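Local coordinates for putative gdp-fucose protein o-fucosyltransferase 1 (Caenorhabditis elegans, PDB 3ZY2) that belongs to the GDP-fucose protein O-fucosyltransferase family, with a GT-B fold, and binds guanosine-5'-diphosphate in the model, at residues A[193-205]-A[310-324]. Residues are numbered along the deposited sequence; the frame is centred on the assembly and turned at random.
Sequences WSSRITEQAKKFI and QEPDDMYTSLAIMGR. With GDP (guanosine-5'-diphosphate), chain C.
In the Rossmann-like half of this GT-B fold that contains the parallel sheet with strands 213-218, 282-287 and 327-330 among its members, Ala201 of helix 195-208 drops as a knob among Thr317, Ala320, Ile321 and Arg324 of helix 315-324. The helix segments cross at -63°, with axes 8.6 Å apart. Helix 315-324 lies between helix 195-208 and the sheet: Ile321 and Met322 also touch strand 213-218. Ala201 CB is 3.7 Å from Ile321 CG1 and also meets the methyl of Ala320. That same methyl lies over one face of the Trp193 indole, a CH-pi contact with Ala320 CB 3.9 Å from the centroid of the five-membered ring. The indole crosses Leu319 at about a right angle, Trp193 CZ2 meeting Leu319 CB at 3.5 Å. Trp193 NE1 hydrogen-bonds Glu343 OE1, which helps hold the indole's rotation. With CG anti to the backbone N (chi1 -175°), the Phe204 ring takes Gln310 CG over one face, while Ile321 CD1 lies 3.8 Å from Phe204 CD1.

The start of helix 315-324 is capped by Asp314, whose OD2 accepts from Thr317 N through its anti lone pair at 3.1 Å. Water 1 bridges this oxygen to Arg196 NH1. Next to the cap, Asp313 OD1 receives Ser318 OG and GDP N2, so the loop leading into the helix reaches the nucleotide pocket. Farther along the segment, Arg324 is a knob among Thr198, Ala201, Lys202 and Ile205. Bent at chi3 (77°), it turns one guanidinium face to the Lys202 chain, with Lys202 CG 3.4 Å from Arg324 NH2.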
loop_
_atom_site.group_PDB
_atom_site.type_symbol
_atom_site.label_atom_id
_atom_site.label_comp_id
_atom_site.label_asym_id
_atom_site.label_seq_id
_atom_site.Cartn_x
_atom_site.Cartn_y
_atom_site.Cartn_z
ATOM N N TRP A 193 20.039 -16.619 18.383
ATOM C CA TRP A 193 21.188 -16.506 17.483
ATOM C C TRP A 193 21.787 -17.851 17.149
ATOM O O TRP A 193 21.881 -18.746 17.999
ATOM C CB TRP A 193 22.279 -15.575 18.041
ATOM C CG TRP A 193 21.718 -14.210 18.309
ATOM C CD1 TRP A 193 21.375 -13.692 19.529
ATOM C CD2 TRP A 193 21.355 -13.227 17.333
ATOM N NE1 TRP A 193 20.847 -12.434 19.371
ATOM C CE2 TRP A 193 20.819 -12.123 18.036
ATOM C CE3 TRP A 193 21.435 -13.163 15.931
ATOM C CZ2 TRP A 193 20.350 -10.966 17.380
ATOM C CZ3 TRP A 193 20.984 -12.011 15.280
ATOM C CH2 TRP A 193 20.461 -10.921 16.013
ATOM N N SER A 194 22.234 -17.974 15.899
ATOM C CA SER A 194 22.907 -19.192 15.459
ATOM C C SER A 194 24.063 -19.496 16.403
ATOM O O SER A 194 24.627 -18.586 17.065
ATOM C CB SER A 194 23.424 -19.013 14.033
ATOM O OG SER A 194 24.403 -17.971 13.995
ATOM N N SER A 195 24.427 -20.763 16.491
ATOM C CA SER A 195 25.528 -21.139 17.355
ATOM C C SER A 195 26.804 -20.374 17.000
ATOM O O SER A 195 27.559 -19.990 17.888
ATOM C CB SER A 195 25.740 -22.646 17.300
ATOM O OG SER A 195 26.131 -23.030 16.004
ATOM N N ARG A 196 27.030 -20.126 15.716
ATOM C CA ARG A 196 28.226 -19.383 15.285
ATOM C C ARG A 196 28.259 -17.987 15.916
ATOM O O ARG A 196 29.304 -17.548 16.418
ATOM C CB ARG A 196 28.252 -19.303 13.766
ATOM C CG ARG A 196 29.475 -18.589 13.183
ATOM C CD ARG A 196 29.278 -18.376 11.680
ATOM N NE ARG A 196 28.001 -17.714 11.394
ATOM C CZ ARG A 196 27.821 -16.396 11.342
ATOM N NH1 ARG A 196 28.834 -15.553 11.523
ATOM N NH2 ARG A 196 26.616 -15.913 11.114
ATOM N N ILE A 197 27.140 -17.270 15.846
ATOM C CA ILE A 197 27.070 -15.922 16.408
ATOM C C ILE A 197 27.156 -15.940 17.923
ATOM O O ILE A 197 27.836 -15.100 18.544
ATOM C CB ILE A 197 25.784 -15.210 15.930
ATOM C CG1 ILE A 197 25.957 -14.872 14.452
ATOM C CG2 ILE A 197 25.535 -13.961 16.760
ATOM C CD1 ILE A 197 24.693 -14.422 13.742
ATOM N N THR A 198 26.466 -16.892 18.536
ATOM C CA THR A 198 26.494 -17.016 19.981
ATOM C C THR A 198 27.932 -17.210 20.469
ATOM O O THR A 198 28.385 -16.537 21.400
ATOM C CB THR A 198 25.561 -18.151 20.419
ATOM O OG1 THR A 198 24.219 -17.811 20.000
ATOM C CG2 THR A 198 25.593 -18.361 21.926
ATOM N N GLU A 199 28.658 -18.106 19.819
ATOM C CA GLU A 199 30.025 -18.379 20.208
ATOM C C GLU A 199 30.920 -17.170 20.002
ATOM O O GLU A 199 31.810 -16.895 20.821
ATOM C CB GLU A 199 30.536 -19.610 19.441
ATOM C CG GLU A 199 29.945 -20.939 19.956
ATOM C CD GLU A 199 29.930 -21.044 21.485
ATOM O OE1 GLU A 199 31.009 -20.944 22.108
ATOM O OE2 GLU A 199 28.832 -21.212 22.068
ATOM N N GLN A 200 30.706 -16.434 18.915
ATOM C CA GLN A 200 31.500 -15.225 18.669
ATOM C C GLN A 200 31.259 -14.210 19.796
ATOM O O GLN A 200 32.198 -13.560 20.287
ATOM C CB GLN A 200 31.146 -14.591 17.322
ATOM C CG GLN A 200 31.803 -15.298 16.128
ATOM C CD GLN A 200 31.239 -14.882 14.792
ATOM O OE1 GLN A 200 30.386 -13.994 14.693
ATOM N NE2 GLN A 200 31.698 -15.559 13.741
ATOM N N ALA A 201 30.005 -14.103 20.225
ATOM C CA ALA A 201 29.645 -13.184 21.319
ATOM C C ALA A 201 30.276 -13.606 22.634
ATOM O O ALA A 201 30.853 -12.767 23.343
ATOM C CB ALA A 201 28.126 -13.101 21.460
ATOM N N LYS A 202 30.175 -14.899 22.949
ATOM C CA LYS A 202 30.753 -15.432 24.175
ATOM C C LYS A 202 32.255 -15.190 24.199
ATOM O O LYS A 202 32.808 -14.777 25.229
ATOM C CB LYS A 202 30.443 -16.918 24.314
ATOM C CG LYS A 202 29.000 -17.215 24.617
ATOM C CD LYS A 202 28.721 -18.717 24.587
ATOM C CE LYS A 202 27.298 -19.026 25.077
ATOM N NZ LYS A 202 26.994 -20.490 25.151
ATOM N N LYS A 203 32.928 -15.414 23.070
ATOM C CA LYS A 203 34.376 -15.228 23.016
ATOM C C LYS A 203 34.771 -13.781 23.214
ATOM O O LYS A 203 35.728 -13.493 23.924
ATOM C CB LYS A 203 34.975 -15.750 21.708
ATOM C CG LYS A 203 35.159 -17.242 21.672
ATOM C CD LYS A 203 36.007 -17.602 20.451
ATOM C CE LYS A 203 36.125 -19.115 20.242
ATOM N NZ LYS A 203 34.816 -19.732 19.940
ATOM N N PHE A 204 34.031 -12.859 22.595
ATOM C CA PHE A 204 34.369 -11.445 22.736
ATOM C C PHE A 204 34.190 -11.009 24.189
ATOM O O PHE A 204 35.011 -10.272 24.731
ATOM C CB PHE A 204 33.506 -10.572 21.814
ATOM C CG PHE A 204 33.905 -9.114 21.846
ATOM C CD1 PHE A 204 33.335 -8.232 22.790
ATOM C CD2 PHE A 204 34.861 -8.614 20.959
ATOM C CE1 PHE A 204 33.737 -6.891 22.832
ATOM C CE2 PHE A 204 35.232 -7.280 20.989
ATOM C CZ PHE A 204 34.675 -6.417 21.928
ATOM N N ILE A 205 33.085 -11.438 24.806
ATOM C CA ILE A 205 32.822 -11.087 26.208
ATOM C C ILE A 205 33.957 -11.639 27.095
ATOM O O ILE A 205 34.556 -10.904 27.895
ATOM C CB ILE A 205 31.433 -11.584 26.653
ATOM C CG1 ILE A 205 30.369 -10.786 25.907
ATOM C CG2 ILE A 205 31.238 -11.428 28.168
ATOM C CD1 ILE A 205 29.020 -11.539 25.807
ATOM N N GLN A 310 33.850 -4.075 18.839
ATOM C CA GLN A 310 34.345 -4.997 17.807
ATOM C C GLN A 310 34.925 -4.215 16.629
ATOM O O GLN A 310 34.385 -3.176 16.250
ATOM C CB GLN A 310 33.193 -5.859 17.293
ATOM C CG GLN A 310 32.504 -6.715 18.319
ATOM C CD GLN A 310 31.568 -7.667 17.647
ATOM O OE1 GLN A 310 30.531 -7.262 17.122
ATOM N NE2 GLN A 310 31.937 -8.934 17.622
ATOM N N GLU A 311 36.010 -4.720 16.059
ATOM C CA GLU A 311 36.604 -4.103 14.859
ATOM C C GLU A 311 36.830 -5.173 13.803
ATOM O O GLU A 311 37.714 -6.011 13.985
ATOM C CB GLU A 311 37.937 -3.414 15.173
ATOM C CG GLU A 311 37.810 -2.078 15.900
ATOM C CD GLU A 311 39.139 -1.521 16.337
ATOM O OE1 GLU A 311 39.888 -1.033 15.461
ATOM O OE2 GLU A 311 39.440 -1.570 17.556
ATOM N N PRO A 312 36.034 -5.165 12.714
ATOM C CA PRO A 312 34.957 -4.190 12.472
ATOM C C PRO A 312 33.729 -4.507 13.324
ATOM O O PRO A 312 33.672 -5.589 13.934
ATOM C CB PRO A 312 34.632 -4.380 10.991
ATOM C CG PRO A 312 35.027 -5.800 10.700
ATOM C CD PRO A 312 36.118 -6.181 11.643
ATOM N N ASP A 313 32.757 -3.589 13.361
ATOM C CA ASP A 313 31.525 -3.813 14.129
ATOM C C ASP A 313 30.560 -4.683 13.310
ATOM O O ASP A 313 29.987 -4.204 12.324
ATOM C CB ASP A 313 30.866 -2.467 14.529
ATOM C CG ASP A 313 29.710 -2.635 15.512
ATOM O OD1 ASP A 313 28.830 -3.479 15.296
ATOM O OD2 ASP A 313 29.663 -1.877 16.489
ATOM N N ASP A 314 30.426 -5.961 13.708
ATOM C CA ASP A 314 29.528 -6.944 13.052
ATOM C C ASP A 314 28.175 -6.811 13.690
ATOM O O ASP A 314 28.029 -7.043 14.904
ATOM C CB ASP A 314 29.969 -8.387 13.297
ATOM C CG ASP A 314 29.116 -9.385 12.523
ATOM O OD1 ASP A 314 29.468 -9.646 11.348
ATOM O OD2 ASP A 314 28.098 -9.931 13.036
ATOM N N MET A 315 27.175 -6.414 12.913
ATOM C CA MET A 315 25.917 -6.027 13.536
ATOM C C MET A 315 25.268 -7.156 14.338
ATOM O O MET A 315 24.638 -6.888 15.363
ATOM C CB MET A 315 24.933 -5.399 12.544
ATOM C CG MET A 315 24.115 -6.398 11.725
ATOM S SD MET A 315 23.007 -5.581 10.526
ATOM C CE MET A 315 24.153 -5.529 9.198
ATOM N N TYR A 316 25.378 -8.403 13.863
ATOM C CA TYR A 316 24.618 -9.483 14.499
ATOM C C TYR A 316 25.284 -9.903 15.792
ATOM O O TYR A 316 24.603 -10.116 16.813
ATOM C CB TYR A 316 24.428 -10.667 13.543
ATOM C CG TYR A 316 23.949 -10.224 12.185
ATOM C CD1 TYR A 316 22.629 -9.768 11.996
ATOM C CD2 TYR A 316 24.825 -10.216 11.081
ATOM C CE1 TYR A 316 22.182 -9.322 10.732
ATOM C CE2 TYR A 316 24.372 -9.776 9.815
ATOM C CZ TYR A 316 23.052 -9.334 9.658
ATOM O OH TYR A 316 22.551 -8.889 8.434
ATOM N N THR A 317 26.602 -9.994 15.756
ATOM C CA THR A 317 27.364 -10.336 16.950
ATOM C C THR A 317 27.206 -9.204 17.966
ATOM O O THR A 317 27.059 -9.477 19.160
ATOM C CB THR A 317 28.834 -10.646 16.654
ATOM O OG1 THR A 317 28.891 -11.738 15.712
ATOM C CG2 THR A 317 29.566 -11.053 17.927
ATOM N N SER A 318 27.125 -7.958 17.501
ATOM C CA SER A 318 26.849 -6.839 18.432
ATOM C C SER A 318 25.502 -7.012 19.110
ATOM O O SER A 318 25.397 -6.820 20.318
ATOM C CB SER A 318 26.921 -5.468 17.756
ATOM O OG SER A 318 28.274 -5.133 17.468
ATOM N N LEU A 319 24.461 -7.332 18.343
ATOM C CA LEU A 319 23.153 -7.581 18.956
ATOM C C LEU A 319 23.227 -8.697 20.010
ATOM O O LEU A 319 22.632 -8.597 21.107
ATOM C CB LEU A 319 22.124 -7.960 17.869
ATOM C CG LEU A 319 21.695 -6.781 16.973
ATOM C CD1 LEU A 319 20.993 -7.338 15.761
ATOM C CD2 LEU A 319 20.763 -5.815 17.713
ATOM N N ALA A 320 23.918 -9.783 19.663
ATOM C CA ALA A 320 24.037 -10.917 20.565
ATOM C C ALA A 320 24.758 -10.520 21.858
ATOM O O ALA A 320 24.319 -10.889 22.953
ATOM C CB ALA A 320 24.758 -12.068 19.861
ATOM N N ILE A 321 25.851 -9.768 21.730
ATOM C CA ILE A 321 26.600 -9.298 22.913
ATOM C C ILE A 321 25.715 -8.435 23.796
ATOM O O ILE A 321 25.699 -8.586 25.000
ATOM C CB ILE A 321 27.890 -8.549 22.509
ATOM C CG1 ILE A 321 28.898 -9.534 21.887
ATOM C CG2 ILE A 321 28.537 -7.830 23.725
ATOM C CD1 ILE A 321 29.994 -8.857 21.127
ATOM N N MET A 322 24.966 -7.519 23.186
ATOM C CA MET A 322 24.094 -6.648 23.975
ATOM C C MET A 322 23.010 -7.456 24.666
ATOM O O MET A 322 22.592 -7.100 25.773
ATOM C CB MET A 322 23.506 -5.534 23.088
ATOM C CG MET A 322 24.581 -4.565 22.538
ATOM S SD MET A 322 23.938 -3.069 21.732
ATOM C CE MET A 322 23.560 -3.834 20.161
ATOM N N GLY A 323 22.536 -8.534 24.035
ATOM C CA GLY A 323 21.507 -9.384 24.670
ATOM C C GLY A 323 22.059 -10.110 25.890
ATOM O O GLY A 323 21.288 -10.465 26.813
ATOM N N ARG A 324 23.383 -10.305 25.925
ATOM C CA ARG A 324 24.063 -11.020 27.029
ATOM C C ARG A 324 24.571 -10.117 28.143
ATOM O O ARG A 324 25.037 -10.617 29.180
ATOM C CB ARG A 324 25.246 -11.826 26.478
ATOM C CG ARG A 324 24.772 -12.947 25.557
ATOM C CD ARG A 324 25.941 -13.730 24.938
ATOM N NE ARG A 324 26.495 -14.650 25.911
ATOM C CZ ARG A 324 26.068 -15.899 26.123
ATOM N NH1 ARG A 324 25.072 -16.429 25.415
ATOM N NH2 ARG A 324 26.648 -16.627 27.067
HETATM P PB GDP C . 16.884 1.631 12.923
HETATM O O1B GDP C . 17.985 1.731 13.913
HETATM O O2B GDP C . 15.381 1.273 13.152
HETATM O O3B GDP C . 17.278 2.095 11.391
HETATM O O3A GDP C . 17.524 0.054 12.681
HETATM P PA GDP C . 17.512 -0.832 11.209
HETATM O O1A GDP C . 18.411 -2.064 12.053
HETATM O O2A GDP C . 16.402 -1.075 10.519
HETATM O "O5'" GDP C . 18.536 0.443 10.473
HETATM C "C5'" GDP C . 19.565 0.165 11.201
HETATM C "C4'" GDP C . 20.826 -0.016 10.767
HETATM O "O4'" GDP C . 22.002 0.685 10.695
HETATM C "C3'" GDP C . 21.097 -1.291 11.244
HETATM O "O3'" GDP C . 20.761 -2.824 10.500
HETATM C "C2'" GDP C . 23.194 -1.798 10.845
HETATM O "O2'" GDP C . 23.152 -2.100 9.522
HETATM C "C1'" GDP C . 23.385 -0.324 11.156
HETATM N N9 GDP C . 23.494 -0.244 12.434
HETATM C C8 GDP C . 22.375 0.615 13.593
HETATM N N7 GDP C . 23.181 0.205 14.520
HETATM C C5 GDP C . 24.249 -0.489 14.504
HETATM C C6 GDP C . 25.558 -1.227 15.378
HETATM O O6 GDP C . 25.389 -0.991 16.483
HETATM N N1 GDP C . 26.164 -1.707 14.630
HETATM C C2 GDP C . 26.352 -1.969 13.429
HETATM N N2 GDP C . 27.041 -2.472 12.913
HETATM N N3 GDP C . 25.416 -1.505 12.248
HETATM C C4 GDP C . 24.392 -0.762 12.942
HETATM O O HOH W 1 27.468 -12.669 11.588
#